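Local coordinates for protein carbonic anhydrase (Sordaria macrospora, PDB 4O1J) that probably catalyses the reversible hydration of carbon dioxide to hydrogencarbonate, with one zinc ion bound in each subunit, at residues N26-Y31 with H38-L43; R158-A163 with G193-I198. All blocks are in the same frame, centred on the assembly; numbering follows the deposited sequence.

Contact 1. Residues N26-Y31 with H38-L43; sequences NAWAGY and HFFPKL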
loop_
_atom_site.group_PDB
_atom_site.type_symbol
_atom_site.label_atom_id
_atom_site.label_comp_id
_atom_site.label_asym_id
_atom_site.label_seq_id
_atom_site.Cartn_x
_atom_site.Cartn_y
_atom_site.Cartn_z
ATOM N N ASN A 26 8.396 24.812 -23.665
ATOM C CA ASN A 26 7.808 25.691 -24.667
ATOM C C ASN A 26 8.581 25.646 -25.992
ATOM O O ASN A 26 7.986 25.710 -27.079
ATOM C CB ASN A 26 7.741 27.123 -24.129
ATOM C CG ASN A 26 7.053 28.079 -25.087
ATOM O OD1 ASN A 26 7.704 28.885 -25.752
ATOM N ND2 ASN A 26 5.728 27.990 -25.162
ATOM N N ALA A 27 9.900 25.487 -25.903
ATOM C CA ALA A 27 10.728 25.424 -27.107
ATOM C C ALA A 27 10.482 24.121 -27.864
ATOM O O ALA A 27 10.316 24.117 -29.090
ATOM C CB ALA A 27 12.197 25.568 -26.754
ATOM N N TRP A 28 10.446 23.021 -27.118
ATOM C CA TRP A 28 10.191 21.701 -27.679
ATOM C C TRP A 28 8.822 21.659 -28.330
ATOM O O TRP A 28 8.650 21.073 -29.392
ATOM C CB TRP A 28 10.285 20.625 -26.598
ATOM C CG TRP A 28 9.820 19.284 -27.056
ATOM C CD1 TRP A 28 10.549 18.354 -27.735
ATOM C CD2 TRP A 28 8.512 18.717 -26.870
ATOM N NE1 TRP A 28 9.779 17.243 -27.988
ATOM C CE2 TRP A 28 8.533 17.439 -27.470
ATOM C CE3 TRP A 28 7.338 19.166 -26.259
ATOM C CZ2 TRP A 28 7.409 16.602 -27.469
ATOM C CZ3 TRP A 28 6.223 18.331 -26.263
ATOM C CH2 TRP A 28 6.270 17.065 -26.865
ATOM N N ALA A 29 7.847 22.280 -27.679
ATOM C CA ALA A 29 6.493 22.332 -28.207
ATOM C C ALA A 29 6.437 23.170 -29.483
ATOM O O ALA A 29 5.736 22.812 -30.426
ATOM C CB ALA A 29 5.533 22.880 -27.160
ATOM N N GLY A 30 7.176 24.279 -29.518
ATOM C CA GLY A 30 7.211 25.107 -30.714
ATOM C C GLY A 30 7.805 24.340 -31.885
ATOM O O GLY A 30 7.268 24.360 -33.004
ATOM N N TYR A 31 8.897 23.629 -31.614
ATOM C CA TYR A 31 9.581 22.832 -32.631
ATOM C C TYR A 31 8.746 21.656 -33.146
ATOM O O TYR A 31 8.612 21.458 -34.361
ATOM C CB TYR A 31 10.899 22.297 -32.065
ATOM C CG TYR A 31 11.610 21.319 -32.973
ATOM C CD1 TYR A 31 12.312 21.749 -34.096
ATOM C CD2 TYR A 31 11.552 19.950 -32.714
ATOM C CE1 TYR A 31 12.954 20.842 -34.925
ATOM C CE2 TYR A 31 12.182 19.039 -33.536
ATOM C CZ TYR A 31 12.882 19.487 -34.640
ATOM O OH TYR A 31 13.512 18.573 -35.457
ATOM N N HIS A 38 -0.163 18.739 -36.904
ATOM C CA HIS A 38 -1.246 17.847 -36.478
ATOM C C HIS A 38 -0.811 16.888 -35.380
ATOM O O HIS A 38 -1.589 16.048 -34.937
ATOM C CB HIS A 38 -1.801 17.048 -37.661
ATOM C CG HIS A 38 -2.544 17.882 -38.652
ATOM N ND1 HIS A 38 -2.067 18.136 -39.920
ATOM C CD2 HIS A 38 -3.725 18.537 -38.555
ATOM C CE1 HIS A 38 -2.928 18.904 -40.565
ATOM N NE2 HIS A 38 -3.942 19.163 -39.759
ATOM N N PHE A 39 0.433 17.021 -34.945
ATOM C CA PHE A 39 0.998 16.132 -33.941
ATOM C C PHE A 39 0.237 16.242 -32.616
ATOM O O PHE A 39 -0.238 15.242 -32.057
ATOM C CB PHE A 39 2.480 16.462 -33.751
ATOM C CG PHE A 39 3.110 15.804 -32.564
ATOM C CD1 PHE A 39 3.376 14.442 -32.566
ATOM C CD2 PHE A 39 3.470 16.553 -31.456
ATOM C CE1 PHE A 39 3.974 13.831 -31.473
ATOM C CE2 PHE A 39 4.068 15.955 -30.361
ATOM C CZ PHE A 39 4.318 14.590 -30.368
ATOM N N PHE A 40 0.118 17.472 -32.124
ATOM C CA PHE A 40 -0.555 17.724 -30.858
ATOM C C PHE A 40 -2.078 17.530 -30.891
ATOM O O PHE A 40 -2.635 16.960 -29.953
ATOM C CB PHE A 40 -0.215 19.129 -30.358
ATOM C CG PHE A 40 1.197 19.264 -29.865
ATOM C CD1 PHE A 40 1.657 18.463 -28.831
ATOM C CD2 PHE A 40 2.064 20.191 -30.432
ATOM C CE1 PHE A 40 2.956 18.575 -28.378
ATOM C CE2 PHE A 40 3.365 20.314 -29.979
ATOM C CZ PHE A 40 3.812 19.507 -28.950
ATOM N N PRO A 41 -2.763 18.012 -31.947
ATOM C CA PRO A 41 -4.203 17.748 -31.954
ATOM C C PRO A 41 -4.529 16.260 -32.010
ATOM O O PRO A 41 -5.530 15.829 -31.434
ATOM C CB PRO A 41 -4.676 18.459 -33.225
ATOM C CG PRO A 41 -3.721 19.566 -33.386
ATOM C CD PRO A 41 -2.399 18.950 -33.025
ATOM N N LYS A 42 -3.687 15.491 -32.691
ATOM C CA LYS A 42 -3.887 14.053 -32.789
ATOM C C LYS A 42 -3.534 13.375 -31.465
ATOM O O LYS A 42 -4.161 12.383 -31.079
ATOM C CB LYS A 42 -3.067 13.488 -33.951
ATOM C CG LYS A 42 -3.273 12.013 -34.236
ATOM C CD LYS A 42 -2.402 11.577 -35.411
ATOM C CE LYS A 42 -2.465 10.074 -35.652
ATOM N NZ LYS A 42 -1.556 9.660 -36.762
ATOM N N LEU A 43 -2.540 13.925 -30.768
ATOM C CA LEU A 43 -2.182 13.442 -29.435
ATOM C C LEU A 43 -3.331 13.603 -28.458
ATOM O O LEU A 43 -3.599 12.723 -27.641
ATOM C CB LEU A 43 -0.976 14.191 -28.877
ATOM C CG LEU A 43 0.344 13.435 -28.826
ATOM C CD1 LEU A 43 1.269 14.081 -27.811
ATOM C CD2 LEU A 43 0.121 11.972 -28.518
#
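The N-terminal helical arm bends sharply here: helix 16-35 and the short helix 39-43 are joined through a brief turn, and Trp28 and Ala29 of the first meet Phe39 and Phe40 of the second. The two segments run nearly perpendicular, at 101°, their axes stay 12.3 Å apart, and aromatic rings bridge the distance. Phe40 turns its edge to the face of the Trp28 six-membered ring in an offset edge-to-face pair, centroids 5.7 Å apart and planes at 78°. Its leading atom CZ lies 3.8 Å from Trp28 CZ3. With CG anti to the backbone N (chi1 171°), the far end of the Trp28 indole is brought up to this ring. Ala29 also meets the Phe40 ring edge: its O lies near the ring plane, 3.5 Å from Phe40 CE2, and its CB is 4.2 Å from Phe40 CZ. Phe39 comes in beside Phe40: its CE2 is 4.3 Å from Trp28 CH2, and its CD2 sits over the centre of one Phe40 face. Lys32 adds a cation-pi contact to Phe39, while Gly199 of the second subunit packs on Phe40. Such an N-terminal helical arm, laid against a neighbouring subunit, is typical of beta-class carbonic anhydrase dimers.

Contact 2. Residues R158-A163 with G193-I198; sequences RVIRIA and GVFFDI
Helix segment 158-163 runs almost antiparallel to strand 193-197, at 156° with the axes 10.6 Å apart, and the CA atoms come nearest at Ala163 and Phe195 (8.7 Å) and at Ile160 and Asp197. Three apolar side chains carry the contact, with Phe195 in the middle. Its CG is anti to the backbone N (chi1 -162°), which sends the ring out from the sheet toward the helix, where it reaches two residues one turn apart. Ile160 meets the end of the ring with its CG2 branch, 3.6 Å from Phe195 CZ and 3.7 Å from CE2, the two side chains crossing at about a right angle. Ala163 approaches differently: its CB lies near the ring plane, at the edge, 3.9 Å from Phe195 CE1. The CG1 branch of Ile160 ends with CD1 4.4 Å from Asp197 OD2; this carboxylate oxygen is also in the plane of the Phe195 ring, at its edge. Ile160 and Ala163 meet Phe195 by apolar van der Waals packing; the approach to Asp197 is looser. The zinc ion, held by Cys56, His112 and Cys115, lies about 7 Å from the Ala163 side chain, which places this packing close to the metal site. Elsewhere on the helix, Val159 and Ile162 pack on Leu122 of helix 116-122. Strand 190-197 lies between strands 106-112 and 202-206, with Val194 bonded through its backbone to Leu109 and Gly111 and Phe195 to Lys204; helix 155-176 belongs to the helical crossover joining parallel strands 106-112 and 190-197.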
loop_
_atom_site.group_PDB
_atom_site.type_symbol
_atom_site.label_atom_id
_atom_site.label_comp_id
_atom_site.label_asym_id
_atom_site.label_seq_id
_atom_site.Cartn_x
_atom_site.Cartn_y
_atom_site.Cartn_z
ATOM N N ARG A 158 28.284 -6.706 -8.885
ATOM C CA ARG A 158 27.447 -7.266 -7.835
ATOM C C ARG A 158 26.119 -6.511 -7.825
ATOM O O ARG A 158 25.040 -7.112 -7.713
ATOM C CB ARG A 158 28.136 -7.174 -6.467
ATOM C CG ARG A 158 27.504 -8.049 -5.393
ATOM C CD ARG A 158 28.134 -7.838 -4.021
ATOM N NE ARG A 158 29.550 -8.192 -3.987
ATOM C CZ ARG A 158 30.535 -7.315 -3.812
ATOM N NH1 ARG A 158 30.261 -6.025 -3.655
ATOM N NH2 ARG A 158 31.796 -7.724 -3.791
ATOM N N VAL A 159 26.206 -5.189 -7.966
ATOM C CA VAL A 159 25.013 -4.351 -8.029
ATOM C C VAL A 159 24.205 -4.672 -9.286
ATOM O O VAL A 159 22.973 -4.798 -9.230
ATOM C CB VAL A 159 25.383 -2.860 -7.997
ATOM C CG1 VAL A 159 24.166 -1.990 -8.307
ATOM C CG2 VAL A 159 25.986 -2.508 -6.648
ATOM N N ILE A 160 24.910 -4.847 -10.404
ATOM C CA ILE A 160 24.269 -5.227 -11.660
ATOM C C ILE A 160 23.568 -6.574 -11.491
ATOM O O ILE A 160 22.408 -6.744 -11.892
ATOM C CB ILE A 160 25.296 -5.312 -12.829
ATOM C CG1 ILE A 160 25.765 -3.918 -13.248
ATOM C CG2 ILE A 160 24.694 -6.013 -14.038
ATOM C CD1 ILE A 160 26.870 -3.933 -14.271
ATOM N N ARG A 161 24.256 -7.520 -10.856
ATOM C CA ARG A 161 23.697 -8.857 -10.703
ATOM C C ARG A 161 22.430 -8.848 -9.847
ATOM O O ARG A 161 21.400 -9.416 -10.240
ATOM C CB ARG A 161 24.726 -9.805 -10.100
ATOM C CG ARG A 161 24.249 -11.234 -10.067
ATOM C CD ARG A 161 23.854 -11.663 -11.472
ATOM N NE ARG A 161 23.185 -12.959 -11.487
ATOM C CZ ARG A 161 22.368 -13.369 -12.455
ATOM N NH1 ARG A 161 22.098 -12.573 -13.483
ATOM N NH2 ARG A 161 21.801 -14.570 -12.380
ATOM N N ILE A 162 22.487 -8.185 -8.695
ATOM C CA ILE A 162 21.310 -8.142 -7.837
ATOM C C ILE A 162 20.170 -7.404 -8.549
ATOM O O ILE A 162 19.003 -7.772 -8.381
ATOM C CB ILE A 162 21.627 -7.498 -6.448
ATOM C CG1 ILE A 162 20.441 -7.639 -5.494
ATOM C CG2 ILE A 162 21.925 -6.031 -6.572
ATOM C CD1 ILE A 162 20.008 -9.046 -5.246
ATOM N N ALA A 163 20.500 -6.437 -9.411
ATOM C CA ALA A 163 19.455 -5.734 -10.165
ATOM C C ALA A 163 18.781 -6.647 -11.202
ATOM O O ALA A 163 17.553 -6.577 -11.415
ATOM C CB ALA A 163 20.027 -4.507 -10.831
ATOM N N GLY A 193 11.529 -9.415 -19.689
ATOM C CA GLY A 193 12.445 -8.888 -18.698
ATOM C C GLY A 193 13.674 -8.359 -19.406
ATOM O O GLY A 193 14.337 -9.094 -20.141
ATOM N N VAL A 194 13.956 -7.072 -19.243
ATOM C CA VAL A 194 15.115 -6.499 -19.909
ATOM C C VAL A 194 16.044 -5.763 -18.947
ATOM O O VAL A 194 15.705 -5.474 -17.788
ATOM C CB VAL A 194 14.708 -5.518 -21.036
ATOM C CG1 VAL A 194 13.785 -6.199 -22.042
ATOM C CG2 VAL A 194 14.053 -4.283 -20.453
ATOM N N PHE A 195 17.222 -5.445 -19.465
ATOM C CA PHE A 195 18.242 -4.776 -18.688
ATOM C C PHE A 195 18.921 -3.670 -19.499
ATOM O O PHE A 195 19.479 -3.903 -20.575
ATOM C CB PHE A 195 19.276 -5.783 -18.184
ATOM C CG PHE A 195 20.098 -5.269 -17.048
ATOM C CD1 PHE A 195 19.570 -5.212 -15.770
ATOM C CD2 PHE A 195 21.391 -4.831 -17.258
ATOM C CE1 PHE A 195 20.316 -4.725 -14.723
ATOM C CE2 PHE A 195 22.145 -4.347 -16.216
ATOM C CZ PHE A 195 21.612 -4.295 -14.946
ATOM N N PHE A 196 18.847 -2.462 -18.958
ATOM C CA PHE A 196 19.429 -1.276 -19.550
ATOM C C PHE A 196 20.794 -1.033 -18.936
ATOM O O PHE A 196 20.906 -0.683 -17.758
ATOM C CB PHE A 196 18.516 -0.074 -19.318
ATOM C CG PHE A 196 19.113 1.240 -19.733
ATOM C CD1 PHE A 196 19.444 1.481 -21.063
ATOM C CD2 PHE A 196 19.327 2.242 -18.796
ATOM C CE1 PHE A 196 19.982 2.694 -21.452
ATOM C CE2 PHE A 196 19.864 3.454 -19.174
ATOM C CZ PHE A 196 20.194 3.683 -20.507
ATOM N N ASP A 197 21.833 -1.206 -19.745
ATOM C CA ASP A 197 23.182 -1.000 -19.268
ATOM C C ASP A 197 23.621 0.419 -19.616
ATOM O O ASP A 197 23.881 0.732 -20.774
ATOM C CB ASP A 197 24.114 -2.039 -19.872
ATOM C CG ASP A 197 25.188 -2.465 -18.909
ATOM O OD1 ASP A 197 26.194 -1.730 -18.792
ATOM O OD2 ASP A 197 25.015 -3.528 -18.261
ATOM N N ILE A 198 23.705 1.272 -18.602
ATOM C CA ILE A 198 23.917 2.703 -18.804
ATOM C C ILE A 198 25.261 3.030 -19.450
ATOM O O ILE A 198 25.357 3.948 -20.267
ATOM C CB ILE A 198 23.791 3.464 -17.467
ATOM C CG1 ILE A 198 22.421 3.184 -16.843
ATOM C CG2 ILE A 198 23.980 4.958 -17.667
ATOM C CD1 ILE A 198 22.151 3.948 -15.581
#

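How the contacts relate
The two contacts follow one another along the chain, contact 1 closing before contact 2 opens. Their centres are 35 Å apart, on opposite sides of the chain's centre, and their nearest atoms remain about 19 Å from each other. They share no helix or strand: contact 1 lies in the N-terminal arm, away from the metal, whereas contact 2 joins the central mixed sheet to a covering helix beside the zinc site. Both nevertheless reach the second subunit. Ile198, at the end of segment 193-198, packs on Leu43 of that subunit, and Leu43 packs on its Ile198, so the arm of one chain meets the sheet region of the other.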